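Local structure of purine nucleoside phosphorylase (Anopheles gambiae, 2P4S) at residues A[96-101]-A[136-141]; A[106-111]-A[155-160]; A[122-127]-A[163-168]; A[184-189]-A[313-318]. The protein catalyses the phosphate-dependent cleavage of inosine, guanosine and their 2'-deoxy forms to free purine base and pentose 1-phosphate in purine salvage, working as a homotrimer. All coordinates share one frame; numbering follows the deposited sequence.

Interaction 1. Residues A[96-101]-A[136-141]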
loop_
_atom_site.group_PDB
_atom_site.type_symbol
_atom_site.label_atom_id
_atom_site.label_comp_id
_atom_site.label_asym_id
_atom_site.label_seq_id
_atom_site.Cartn_x
_atom_site.Cartn_y
_atom_site.Cartn_z
ATOM N N GLN A 96 -12.678 11.434 25.107
ATOM C CA GLN A 96 -12.839 12.166 26.360
ATOM C C GLN A 96 -13.420 11.279 27.512
ATOM O O GLN A 96 -12.946 11.394 28.640
ATOM C CB GLN A 96 -13.571 13.507 26.146
ATOM C CG GLN A 96 -13.565 14.443 27.389
ATOM C CD GLN A 96 -12.235 15.163 27.633
ATOM O OE1 GLN A 96 -11.544 14.916 28.632
ATOM N NE2 GLN A 96 -11.889 16.077 26.735
ATOM N N GLU A 97 -14.366 10.368 27.227
ATOM C CA GLU A 97 -14.788 9.337 28.206
ATOM C C GLU A 97 -13.562 8.600 28.805
ATOM O O GLU A 97 -13.410 8.486 30.055
ATOM C CB GLU A 97 -15.700 8.245 27.578
ATOM C CG GLU A 97 -17.143 8.585 27.106
ATOM C CD GLU A 97 -17.834 7.348 26.392
ATOM O OE1 GLU A 97 -17.647 6.175 26.877
ATOM O OE2 GLU A 97 -18.561 7.535 25.359
ATOM N N ILE A 98 -12.720 8.061 27.914
ATOM C CA ILE A 98 -11.530 7.318 28.321
ATOM C C ILE A 98 -10.589 8.224 29.133
ATOM O O ILE A 98 -10.075 7.822 30.192
ATOM C CB ILE A 98 -10.773 6.670 27.083
ATOM C CG1 ILE A 98 -11.755 5.921 26.163
ATOM C CG2 ILE A 98 -9.567 5.830 27.542
ATOM C CD1 ILE A 98 -11.121 5.367 24.856
ATOM N N ALA A 99 -10.373 9.448 28.653
ATOM C CA ALA A 99 -9.465 10.371 29.367
ATOM C C ALA A 99 -10.006 10.626 30.801
ATOM O O ALA A 99 -9.281 10.480 31.798
ATOM C CB ALA A 99 -9.296 11.704 28.591
ATOM N N THR A 100 -11.300 10.992 30.868
ATOM C CA THR A 100 -12.002 11.312 32.134
ATOM C C THR A 100 -11.951 10.123 33.087
ATOM O O THR A 100 -11.620 10.309 34.266
ATOM C CB THR A 100 -13.445 11.805 31.897
ATOM O OG1 THR A 100 -13.396 13.101 31.283
ATOM C CG2 THR A 100 -14.185 11.970 33.228
ATOM N N TYR A 101 -12.196 8.917 32.546
ATOM C CA TYR A 101 -12.079 7.671 33.302
ATOM C C TYR A 101 -10.756 7.566 34.054
ATOM O O TYR A 101 -10.702 7.207 35.232
ATOM C CB TYR A 101 -12.242 6.451 32.376
ATOM C CG TYR A 101 -12.092 5.144 33.099
ATOM C CD1 TYR A 101 -13.201 4.530 33.718
ATOM C CD2 TYR A 101 -10.845 4.522 33.195
ATOM C CE1 TYR A 101 -13.065 3.336 34.414
ATOM C CE2 TYR A 101 -10.687 3.331 33.890
ATOM C CZ TYR A 101 -11.823 2.730 34.501
ATOM O OH TYR A 101 -11.660 1.550 35.220
ATOM N N GLU A 136 -7.286 -4.267 29.844
ATOM C CA GLU A 136 -8.585 -4.972 29.959
ATOM C C GLU A 136 -9.681 -4.168 30.688
ATOM O O GLU A 136 -10.853 -4.285 30.353
ATOM C CB GLU A 136 -8.407 -6.312 30.711
ATOM C CG GLU A 136 -7.746 -7.431 29.907
ATOM C CD GLU A 136 -6.190 -7.251 29.632
ATOM O OE1 GLU A 136 -5.470 -6.452 30.315
ATOM O OE2 GLU A 136 -5.692 -7.947 28.707
ATOM N N THR A 137 -9.270 -3.357 31.665
ATOM C CA THR A 137 -10.157 -2.588 32.521
ATOM C C THR A 137 -10.461 -1.184 32.025
ATOM O O THR A 137 -11.356 -0.526 32.539
ATOM C CB THR A 137 -9.597 -2.471 33.949
ATOM O OG1 THR A 137 -8.645 -1.395 34.013
ATOM C CG2 THR A 137 -8.960 -3.746 34.408
ATOM N N ILE A 138 -9.722 -0.701 31.029
ATOM C CA ILE A 138 -9.961 0.649 30.534
ATOM C C ILE A 138 -11.100 0.644 29.486
ATOM O O ILE A 138 -11.048 -0.115 28.529
ATOM C CB ILE A 138 -8.671 1.326 29.965
ATOM C CG1 ILE A 138 -7.504 1.238 30.979
ATOM C CG2 ILE A 138 -8.965 2.802 29.584
ATOM C CD1 ILE A 138 -6.117 1.551 30.372
ATOM N N PRO A 139 -12.155 1.449 29.696
ATOM C CA PRO A 139 -13.225 1.466 28.704
ATOM C C PRO A 139 -12.711 1.673 27.285
ATOM O O PRO A 139 -11.907 2.577 27.045
ATOM C CB PRO A 139 -14.117 2.644 29.140
ATOM C CG PRO A 139 -13.489 3.224 30.352
ATOM C CD PRO A 139 -12.463 2.294 30.852
ATOM N N HIS A 140 -13.166 0.801 26.379
ATOM C CA HIS A 140 -12.889 0.878 24.918
ATOM C C HIS A 140 -11.449 0.606 24.527
ATOM O O HIS A 140 -11.061 0.890 23.405
ATOM C CB HIS A 140 -13.288 2.253 24.340
ATOM C CG HIS A 140 -14.695 2.634 24.643
ATOM N ND1 HIS A 140 -15.772 1.944 24.124
ATOM C CD2 HIS A 140 -15.207 3.604 25.439
ATOM C CE1 HIS A 140 -16.892 2.486 24.575
ATOM N NE2 HIS A 140 -16.577 3.499 25.366
ATOM N N PHE A 141 -10.654 0.085 25.444
ATOM C CA PHE A 141 -9.250 -0.112 25.154
ATOM C C PHE A 141 -8.967 -1.466 24.459
ATOM O O PHE A 141 -9.499 -2.513 24.869
ATOM C CB PHE A 141 -8.436 -0.001 26.426
ATOM C CG PHE A 141 -7.374 1.062 26.356
ATOM C CD1 PHE A 141 -7.726 2.385 26.196
ATOM C CD2 PHE A 141 -6.038 0.742 26.468
ATOM C CE1 PHE A 141 -6.751 3.394 26.150
ATOM C CE2 PHE A 141 -5.035 1.762 26.400
ATOM C CZ PHE A 141 -5.417 3.079 26.253
#
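With CG anti to the backbone N (chi1 178°), Y101 swings its ring out from the helix and lays one face on P139; E97, whose CG is instead anti to the carbonyl carbon, runs extended to H140. P139 CD sits 3.4 Å from the centroid of the Y101 ring and almost exactly on the ring normal, a CH-pi contact over the centre of the face. At the other end, H140 NE2 gives a long hydrogen bond of 3.3 Å to E97 OE1. The carboxylate oxygen lies in the imidazole plane, but the donor meets it from above the carboxylate plane, and the two planes stand 68° apart. Between these two grips I98 is buried: its CG2 branch packs on I138 CG2 at 3.7 Å and on F141 CE1 at 4.0 Å, while CD1 reaches H140 CB. H140 takes positive phi in the type II turn from I138 to F141, closed by F141 N to I138 O at 3.1 Å. R105, one turn on, adds a cation-pi contact to Y101. A beta turn is thus docked on helix 92-105, and its last residue, F141, lies beside F170 of the phosphate site.

Interaction 2. Residues A[106-111]-A[155-160]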
loop_
_atom_site.group_PDB
_atom_site.type_symbol
_atom_site.label_atom_id
_atom_site.label_comp_id
_atom_site.label_asym_id
_atom_site.label_seq_id
_atom_site.Cartn_x
_atom_site.Cartn_y
_atom_site.Cartn_z
ATOM N N THR A 106 -6.551 8.713 38.879
ATOM C CA THR A 106 -5.205 9.068 39.296
ATOM C C THR A 106 -5.189 10.576 39.540
ATOM O O THR A 106 -5.894 11.336 38.859
ATOM C CB THR A 106 -4.070 8.628 38.252
ATOM O OG1 THR A 106 -2.770 8.944 38.775
ATOM C CG2 THR A 106 -4.235 9.286 36.853
ATOM N N GLU A 107 -4.394 11.007 40.502
ATOM C CA GLU A 107 -4.148 12.435 40.694
ATOM C C GLU A 107 -3.014 12.999 39.816
ATOM O O GLU A 107 -2.843 14.212 39.715
ATOM C CB GLU A 107 -3.819 12.688 42.164
ATOM C CG GLU A 107 -5.072 12.667 43.047
ATOM C CD GLU A 107 -4.784 13.270 44.411
ATOM O OE1 GLU A 107 -5.081 14.486 44.604
ATOM O OE2 GLU A 107 -4.213 12.537 45.262
ATOM N N LEU A 108 -2.237 12.096 39.216
ATOM C CA LEU A 108 -1.089 12.445 38.371
ATOM C C LEU A 108 -1.561 13.203 37.139
ATOM O O LEU A 108 -2.589 12.849 36.543
ATOM C CB LEU A 108 -0.343 11.193 37.980
ATOM C CG LEU A 108 0.928 10.856 38.761
ATOM C CD1 LEU A 108 0.784 9.568 39.700
ATOM C CD2 LEU A 108 2.021 10.632 37.699
ATOM N N ARG A 109 -0.855 14.284 36.816
ATOM C CA ARG A 109 -1.141 15.077 35.628
ATOM C C ARG A 109 0.163 15.169 34.779
ATOM O O ARG A 109 0.882 16.180 34.851
ATOM C CB ARG A 109 -1.734 16.471 35.988
ATOM C CG ARG A 109 -3.172 16.482 36.608
ATOM C CD ARG A 109 -4.207 15.756 35.722
ATOM N NE ARG A 109 -5.547 15.605 36.325
ATOM C CZ ARG A 109 -5.960 14.574 37.077
ATOM N NH1 ARG A 109 -5.161 13.559 37.382
ATOM N NH2 ARG A 109 -7.201 14.546 37.535
ATOM N N PRO A 110 0.491 14.083 34.012
ATOM C CA PRO A 110 1.747 14.042 33.253
ATOM C C PRO A 110 1.675 14.891 32.011
ATOM O O PRO A 110 0.591 15.072 31.461
ATOM C CB PRO A 110 1.872 12.591 32.864
ATOM C CG PRO A 110 0.481 12.066 32.810
ATOM C CD PRO A 110 -0.290 12.829 33.843
ATOM N N LYS A 111 2.831 15.405 31.590
ATOM C CA LYS A 111 2.963 16.227 30.373
ATOM C C LYS A 111 3.605 15.434 29.245
ATOM O O LYS A 111 3.652 15.899 28.104
ATOM C CB LYS A 111 3.810 17.481 30.659
ATOM C CG LYS A 111 3.201 18.385 31.752
ATOM C CD LYS A 111 1.850 18.972 31.342
ATOM C CE LYS A 111 1.148 19.521 32.571
ATOM N NZ LYS A 111 1.840 20.743 33.125
ATOM N N PHE A 155 0.789 5.382 35.298
ATOM C CA PHE A 155 0.994 6.810 35.573
ATOM C C PHE A 155 1.957 6.797 36.724
ATOM O O PHE A 155 1.688 6.161 37.709
ATOM C CB PHE A 155 -0.309 7.489 35.993
ATOM C CG PHE A 155 -1.305 7.670 34.882
ATOM C CD1 PHE A 155 -1.493 8.928 34.303
ATOM C CD2 PHE A 155 -2.112 6.603 34.452
ATOM C CE1 PHE A 155 -2.435 9.127 33.252
ATOM C CE2 PHE A 155 -3.044 6.785 33.438
ATOM C CZ PHE A 155 -3.228 8.076 32.839
ATOM N N GLY A 156 3.103 7.460 36.610
ATOM C CA GLY A 156 4.119 7.399 37.677
ATOM C C GLY A 156 5.166 8.473 37.467
ATOM O O GLY A 156 5.100 9.230 36.494
ATOM N N TYR A 157 6.129 8.526 38.388
ATOM C CA TYR A 157 7.264 9.454 38.349
ATOM C C TYR A 157 8.500 8.794 37.757
ATOM O O TYR A 157 8.990 7.752 38.263
ATOM C CB TYR A 157 7.557 10.030 39.765
ATOM C CG TYR A 157 6.436 10.922 40.271
ATOM C CD1 TYR A 157 6.461 12.272 40.027
ATOM C CD2 TYR A 157 5.333 10.392 40.972
ATOM C CE1 TYR A 157 5.415 13.133 40.473
ATOM C CE2 TYR A 157 4.257 11.230 41.425
ATOM C CZ TYR A 157 4.315 12.609 41.172
ATOM O OH TYR A 157 3.305 13.498 41.582
ATOM N N LEU A 158 8.983 9.376 36.659
ATOM C CA LEU A 158 10.289 8.974 36.098
ATOM C C LEU A 158 11.395 9.974 36.544
ATOM O O LEU A 158 11.449 11.097 36.044
ATOM C CB LEU A 158 10.227 8.858 34.566
ATOM C CG LEU A 158 11.424 8.191 33.874
ATOM C CD1 LEU A 158 11.690 6.802 34.415
ATOM C CD2 LEU A 158 11.219 8.110 32.391
ATOM N N ALA A 159 12.244 9.547 37.486
ATOM C CA ALA A 159 13.151 10.438 38.238
ATOM C C ALA A 159 12.486 11.748 38.693
ATOM O O ALA A 159 12.994 12.831 38.403
ATOM C CB ALA A 159 14.418 10.748 37.410
ATOM N N GLY A 160 11.339 11.649 39.376
ATOM C CA GLY A 160 10.618 12.833 39.816
ATOM C C GLY A 160 9.710 13.495 38.797
ATOM O O GLY A 160 8.986 14.429 39.138
#
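One face of the F155 ring carries the methyl of T106: CG2 stands 3.9 Å from the ring centroid, 14° off the normal and displaced toward the rim, a CH-pi contact. P110 comes to the same ring obliquely, with CG 4.0 Å from F155 CD1, and the second aromatic, Y157, is likewise met obliquely by L108 CD1. L108 lies between the two rings along the strand. Its CD2 methyl rests on the backbone at G156, 3.5 Å from G156 N, and its CB meets F155 CB. The methyl of T106 faces the ring because OG1 is turned anti to the backbone N (chi1 -177°), which puts CG2 between N and the carbonyl carbon. That hydroxyl is itself engaged: it accepts from L108 N at 3.2 Å, an ST turn, and is also hydrogen-bonded to D131. R109 points away from the strand and folds back on its own loop, where NH1 bonds both T106 O and L108 O at 2.8 Å. Both oxygens lie in the guanidinium plane, although NH1 stands above each carbonyl plane. No hydrogen bond crosses the contact, so apolar packing joins the segments. The ST-turn loop that leads from helix 92-105 into strand 112-116 thereby lies against strand 152-158, in the alpha/beta fold of the PNP/MTAP phosphorylases, away from the phosphate and nucleoside sites.

Interaction 3. Residues A[122-127]-A[163-168]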
loop_
_atom_site.group_PDB
_atom_site.type_symbol
_atom_site.label_atom_id
_atom_site.label_comp_id
_atom_site.label_asym_id
_atom_site.label_seq_id
_atom_site.Cartn_x
_atom_site.Cartn_y
_atom_site.Cartn_z
ATOM N N THR A 122 10.171 -2.665 30.449
ATOM C CA THR A 122 10.775 -2.352 31.743
ATOM C C THR A 122 10.934 -0.856 32.001
ATOM O O THR A 122 11.200 -0.454 33.141
ATOM C CB THR A 122 12.152 -3.069 31.957
ATOM O OG1 THR A 122 13.126 -2.573 31.013
ATOM C CG2 THR A 122 12.004 -4.609 31.859
ATOM N N LEU A 123 10.762 -0.022 30.983
ATOM C CA LEU A 123 10.739 1.417 31.238
ATOM C C LEU A 123 9.651 1.783 32.260
ATOM O O LEU A 123 9.871 2.649 33.129
ATOM C CB LEU A 123 10.526 2.215 29.949
ATOM C CG LEU A 123 11.703 2.410 28.977
ATOM C CD1 LEU A 123 11.175 2.967 27.647
ATOM C CD2 LEU A 123 12.823 3.293 29.548
ATOM N N ALA A 124 8.474 1.148 32.131
ATOM C CA ALA A 124 7.343 1.392 33.039
ATOM C C ALA A 124 7.629 0.930 34.482
ATOM O O ALA A 124 7.087 1.485 35.436
ATOM C CB ALA A 124 6.092 0.745 32.513
ATOM N N GLU A 125 8.479 -0.077 34.629
ATOM C CA GLU A 125 8.900 -0.590 35.945
ATOM C C GLU A 125 9.835 0.335 36.740
ATOM O O GLU A 125 10.059 0.146 37.929
ATOM C CB GLU A 125 9.560 -1.962 35.785
ATOM C CG GLU A 125 8.600 -3.069 35.394
ATOM C CD GLU A 125 9.325 -4.381 35.204
ATOM O OE1 GLU A 125 10.525 -4.453 35.587
ATOM O OE2 GLU A 125 8.713 -5.343 34.670
ATOM N N GLN A 126 10.379 1.344 36.090
ATOM C CA GLN A 126 11.270 2.250 36.787
ATOM C C GLN A 126 10.519 3.437 37.331
ATOM O O GLN A 126 11.112 4.277 37.973
ATOM C CB GLN A 126 12.395 2.689 35.853
ATOM C CG GLN A 126 13.146 1.476 35.398
ATOM C CD GLN A 126 14.429 1.799 34.725
ATOM O OE1 GLN A 126 15.030 2.859 34.970
ATOM N NE2 GLN A 126 14.886 0.876 33.863
ATOM N N LEU A 127 9.223 3.522 37.057
ATOM C CA LEU A 127 8.392 4.592 37.621
ATOM C C LEU A 127 8.193 4.414 39.137
ATOM O O LEU A 127 8.251 3.298 39.636
ATOM C CB LEU A 127 7.039 4.654 36.908
ATOM C CG LEU A 127 7.064 4.788 35.389
ATOM C CD1 LEU A 127 5.651 4.905 34.896
ATOM C CD2 LEU A 127 7.855 5.988 34.946
ATOM N N VAL A 163 4.996 10.973 34.321
ATOM C CA VAL A 163 4.806 10.425 32.963
ATOM C C VAL A 163 3.566 9.500 32.937
ATOM O O VAL A 163 3.051 9.078 33.982
ATOM C CB VAL A 163 6.106 9.686 32.407
ATOM C CG1 VAL A 163 7.346 10.586 32.452
ATOM C CG2 VAL A 163 6.407 8.415 33.186
ATOM N N MET A 164 3.085 9.256 31.728
ATOM C CA MET A 164 2.032 8.304 31.421
ATOM C C MET A 164 2.686 7.305 30.449
ATOM O O MET A 164 3.122 7.669 29.364
ATOM C CB MET A 164 0.944 9.044 30.679
ATOM C CG MET A 164 -0.317 8.289 30.555
ATOM S SD MET A 164 -1.423 9.301 29.590
ATOM C CE MET A 164 -1.010 10.892 30.082
ATOM N N CYS A 165 2.729 6.047 30.833
ATOM C CA CYS A 165 3.507 5.079 30.142
ATOM C C CYS A 165 2.679 3.866 29.636
ATOM O O CYS A 165 2.019 3.156 30.428
ATOM C CB CYS A 165 4.629 4.707 31.088
ATOM S SG CYS A 165 5.758 3.644 30.343
ATOM N N MET A 166 2.631 3.690 28.309
ATOM C CA MET A 166 2.083 2.481 27.699
ATOM C C MET A 166 3.068 1.353 27.779
ATOM O O MET A 166 4.025 1.280 27.004
ATOM C CB MET A 166 1.679 2.694 26.257
ATOM C CG MET A 166 0.305 3.286 26.100
ATOM S SD MET A 166 -0.050 3.563 24.351
ATOM C CE MET A 166 -0.488 1.923 23.731
ATOM N N GLN A 167 2.853 0.476 28.742
ATOM C CA GLN A 167 3.682 -0.698 28.869
ATOM C C GLN A 167 3.131 -1.793 27.968
ATOM O O GLN A 167 2.259 -2.601 28.378
ATOM C CB GLN A 167 3.728 -1.162 30.312
ATOM C CG GLN A 167 4.786 -2.224 30.533
ATOM C CD GLN A 167 4.779 -2.739 31.965
ATOM O OE1 GLN A 167 3.790 -2.579 32.679
ATOM N NE2 GLN A 167 5.873 -3.365 32.379
ATOM N N GLY A 168 3.666 -1.842 26.742
ATOM C CA GLY A 168 3.083 -2.654 25.674
ATOM C C GLY A 168 2.242 -1.811 24.752
ATOM O O GLY A 168 1.601 -0.854 25.191
#
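The short, weakly bonded helical turn 122-125 lies against strand 163-167, with CA atoms closest at A124 and Q167 (5.9 Å), and alternate strand residues V163, C165 and Q167 point toward it. A124 CB reaches in between two of them: it touches C165 SG at 3.6 Å and Q167 CB at 3.8 Å. The thiol meets A124 because SG is anti to the backbone N (chi1 -175°). Q167 has the same first torsion and an extended chain, so CB, CG and CD all pass alongside the A124 methyl. Its amide ends near E125, NE2 lying 4.1 Å from E125 CG, with the carboxylate and amide planes nearly perpendicular at 85°. NE2 also makes a weak hydrogen bond to G121 O, just before the turn. L127 reaches the strand nearer its start with both methyls: CD1 packs on C165 CB at 3.9 Å and also lies near V163 CG2, and CD2 presses on V163 CG2 at 3.3 Å, tighter than usual van der Waals contact. No hydrogen bond joins the segments. M164 and M166, pointing away, face helix 178-191 instead, so strand 161-167 is covered on both sides. Such packing of helical segments against the two faces of a central sheet is characteristic of an alpha/beta fold; here the strand leads through G168 to R169, F170 and H171, which bind phosphate.

Interaction 4. Residues A[184-189]-A[313-318]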
loop_
_atom_site.group_PDB
_atom_site.type_symbol
_atom_site.label_atom_id
_atom_site.label_comp_id
_atom_site.label_asym_id
_atom_site.label_seq_id
_atom_site.Cartn_x
_atom_site.Cartn_y
_atom_site.Cartn_z
ATOM N N PRO A 184 -4.552 5.619 21.850
ATOM C CA PRO A 184 -3.982 6.060 23.130
ATOM C C PRO A 184 -3.199 7.367 23.097
ATOM O O PRO A 184 -3.093 8.065 24.144
ATOM C CB PRO A 184 -3.052 4.913 23.488
ATOM C CG PRO A 184 -3.700 3.699 22.773
ATOM C CD PRO A 184 -4.112 4.252 21.486
ATOM N N VAL A 185 -2.690 7.735 21.917
ATOM C CA VAL A 185 -2.111 9.080 21.712
ATOM C C VAL A 185 -3.134 10.221 21.832
ATOM O O VAL A 185 -2.793 11.288 22.334
ATOM C CB VAL A 185 -1.315 9.186 20.359
ATOM C CG1 VAL A 185 -0.676 10.557 20.172
ATOM C CG2 VAL A 185 -0.242 8.055 20.252
ATOM N N ARG A 186 -4.360 10.034 21.330
ATOM C CA ARG A 186 -5.426 11.073 21.478
ATOM C C ARG A 186 -5.835 11.212 22.946
ATOM O O ARG A 186 -6.020 12.317 23.426
ATOM C CB ARG A 186 -6.661 10.752 20.691
ATOM C CG ARG A 186 -6.476 10.397 19.230
ATOM C CD ARG A 186 -6.476 11.609 18.457
ATOM N NE ARG A 186 -7.171 11.506 17.180
ATOM C CZ ARG A 186 -6.837 12.249 16.119
ATOM N NH1 ARG A 186 -5.800 13.139 16.183
ATOM N NH2 ARG A 186 -7.521 12.108 14.994
ATOM N N VAL A 187 -5.915 10.088 23.652
ATOM C CA VAL A 187 -6.141 10.064 25.089
ATOM C C VAL A 187 -5.022 10.794 25.884
ATOM O O VAL A 187 -5.329 11.631 26.730
ATOM C CB VAL A 187 -6.342 8.597 25.617
ATOM C CG1 VAL A 187 -6.512 8.612 27.099
ATOM C CG2 VAL A 187 -7.560 7.957 24.952
ATOM N N MET A 188 -3.751 10.471 25.636
ATOM C CA MET A 188 -2.628 11.215 26.218
ATOM C C MET A 188 -2.786 12.746 26.054
ATOM O O MET A 188 -2.639 13.495 27.009
ATOM C CB MET A 188 -1.289 10.753 25.628
ATOM C CG MET A 188 -0.813 9.352 26.016
ATOM S SD MET A 188 0.600 8.829 24.965
ATOM C CE MET A 188 1.081 7.351 25.841
ATOM N N HIS A 189 -3.119 13.203 24.860
ATOM C CA HIS A 189 -3.349 14.612 24.595
ATOM C C HIS A 189 -4.504 15.163 25.466
ATOM O O HIS A 189 -4.364 16.197 26.146
ATOM C CB HIS A 189 -3.659 14.766 23.102
ATOM C CG HIS A 189 -4.240 16.091 22.715
ATOM N ND1 HIS A 189 -3.527 17.274 22.783
ATOM C CD2 HIS A 189 -5.447 16.407 22.180
ATOM C CE1 HIS A 189 -4.292 18.263 22.351
ATOM N NE2 HIS A 189 -5.458 17.760 21.969
ATOM N N ALA A 313 0.011 12.102 16.992
ATOM C CA ALA A 313 0.591 13.059 17.926
ATOM C C ALA A 313 0.772 14.432 17.283
ATOM O O ALA A 313 0.416 15.446 17.859
ATOM C CB ALA A 313 1.906 12.561 18.447
ATOM N N ARG A 314 1.309 14.452 16.074
ATOM C CA ARG A 314 1.589 15.694 15.348
ATOM C C ARG A 314 0.295 16.378 15.023
ATOM O O ARG A 314 0.198 17.575 15.126
ATOM C CB ARG A 314 2.369 15.395 14.037
ATOM C CG ARG A 314 3.807 14.967 14.303
ATOM C CD ARG A 314 4.494 15.954 15.297
ATOM N NE ARG A 314 4.872 17.173 14.600
ATOM C CZ ARG A 314 5.025 18.374 15.159
ATOM N NH1 ARG A 314 4.805 18.543 16.469
ATOM N NH2 ARG A 314 5.382 19.414 14.378
ATOM N N HIS A 315 -0.704 15.595 14.637
ATOM C CA HIS A 315 -2.047 16.108 14.363
ATOM C C HIS A 315 -2.620 16.944 15.512
ATOM O O HIS A 315 -3.155 17.996 15.258
ATOM C CB HIS A 315 -3.022 14.974 13.978
ATOM C CG HIS A 315 -4.387 15.472 13.556
ATOM N ND1 HIS A 315 -5.540 15.162 14.238
ATOM C CD2 HIS A 315 -4.764 16.294 12.547
ATOM C CE1 HIS A 315 -6.567 15.755 13.666
ATOM N NE2 HIS A 315 -6.124 16.437 12.628
ATOM N N CYS A 316 -2.530 16.418 16.724
ATOM C CA CYS A 316 -2.861 17.045 18.014
ATOM C C CYS A 316 -1.982 18.217 18.439
ATOM O O CYS A 316 -2.245 18.771 19.492
ATOM C CB CYS A 316 -2.517 16.060 19.159
ATOM S SG CYS A 316 -3.456 14.723 19.270
ATOM N N GLY A 317 -0.877 18.470 17.737
ATOM C CA GLY A 317 0.083 19.529 18.089
ATOM C C GLY A 317 1.109 19.094 19.120
ATOM O O GLY A 317 1.749 19.941 19.738
ATOM N N MET A 318 1.261 17.790 19.363
ATOM C CA MET A 318 2.273 17.291 20.349
ATOM C C MET A 318 3.710 17.328 19.803
ATOM O O MET A 318 3.913 17.186 18.583
ATOM C CB MET A 318 1.949 15.876 20.817
ATOM C CG MET A 318 0.642 15.802 21.598
ATOM S SD MET A 318 0.105 14.091 21.885
ATOM C CE MET A 318 1.045 13.404 23.251
#
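V185 CG1 packs closely on A313, 3.6 Å from A313 CA and 3.7 Å from A313 CB, at the point where the two backbones come nearest. V185, A313, M188 and M318 are all buried here. M318 fills in beside the pair: bent at chi3, it holds SD 4.0 Å from both V185 CG1 and H189 CB, while its CE methyl reaches M188 CB more distantly. Toward the partly exposed side, where R186, H189 and C316 lie, the apolar packing gives way to ring and polar contacts. C316 lies over one face of the H189 imidazole, with CB 4.0 Å from the ring centroid and offset toward the rim, a CH-pi contact; SG is at a similar distance but further off the normal, a sulfur-aromatic contact. H189 turns that face to the cysteine with CG anti to its backbone N (chi1 166°). The one hydrogen bond across the segments runs from R186 NH1 to H315 ND1, 2.8 Å long with an angle of 158° at the hydrogen. R186 starts out away from helix 307-315 and bends at chi2 and chi3 to come back to it. The bond lies close to both the ring plane and the guanidinium plane, though the planes are 48° apart. H315 is fixed at its other nitrogen too, since NE2 bonds P242 O, and F240 adds a cation-pi contact to R186. A Schellman motif at G317 follows helix 307-315, and the chain runs on through M318 into strand 319-329. Both helices rest on L196 of strand 195-204, while helix 178-191 also touches helix 92-105 through V187 and strand 161-167 through M188.

Helix 178-191 ties interaction 4 to two of the others. V187 CG2 packs on I98 CG2 of interaction 1 at 3.9 Å, and P184 CG on F141 CZ at the same distance; toward interaction 3, P184 CB meets M166 SD at 3.4 Å. Interactions 2 and 3, with centres 11 Å apart, share the sheet through neighbouring strands 152-158 and 161-167, which are probably hydrogen-bonded from V163 N to G156 O at 2.8 Å. Three contacts approach the phosphate site: the F141 side chain comes within about 4 Å of that of F170, Q167 within about 7 Å of H149, and V185 within about 8 Å of R169. The H315 side chain is about 12 Å from bound DADMe-ImmH. Interaction 2 lies away from these sites.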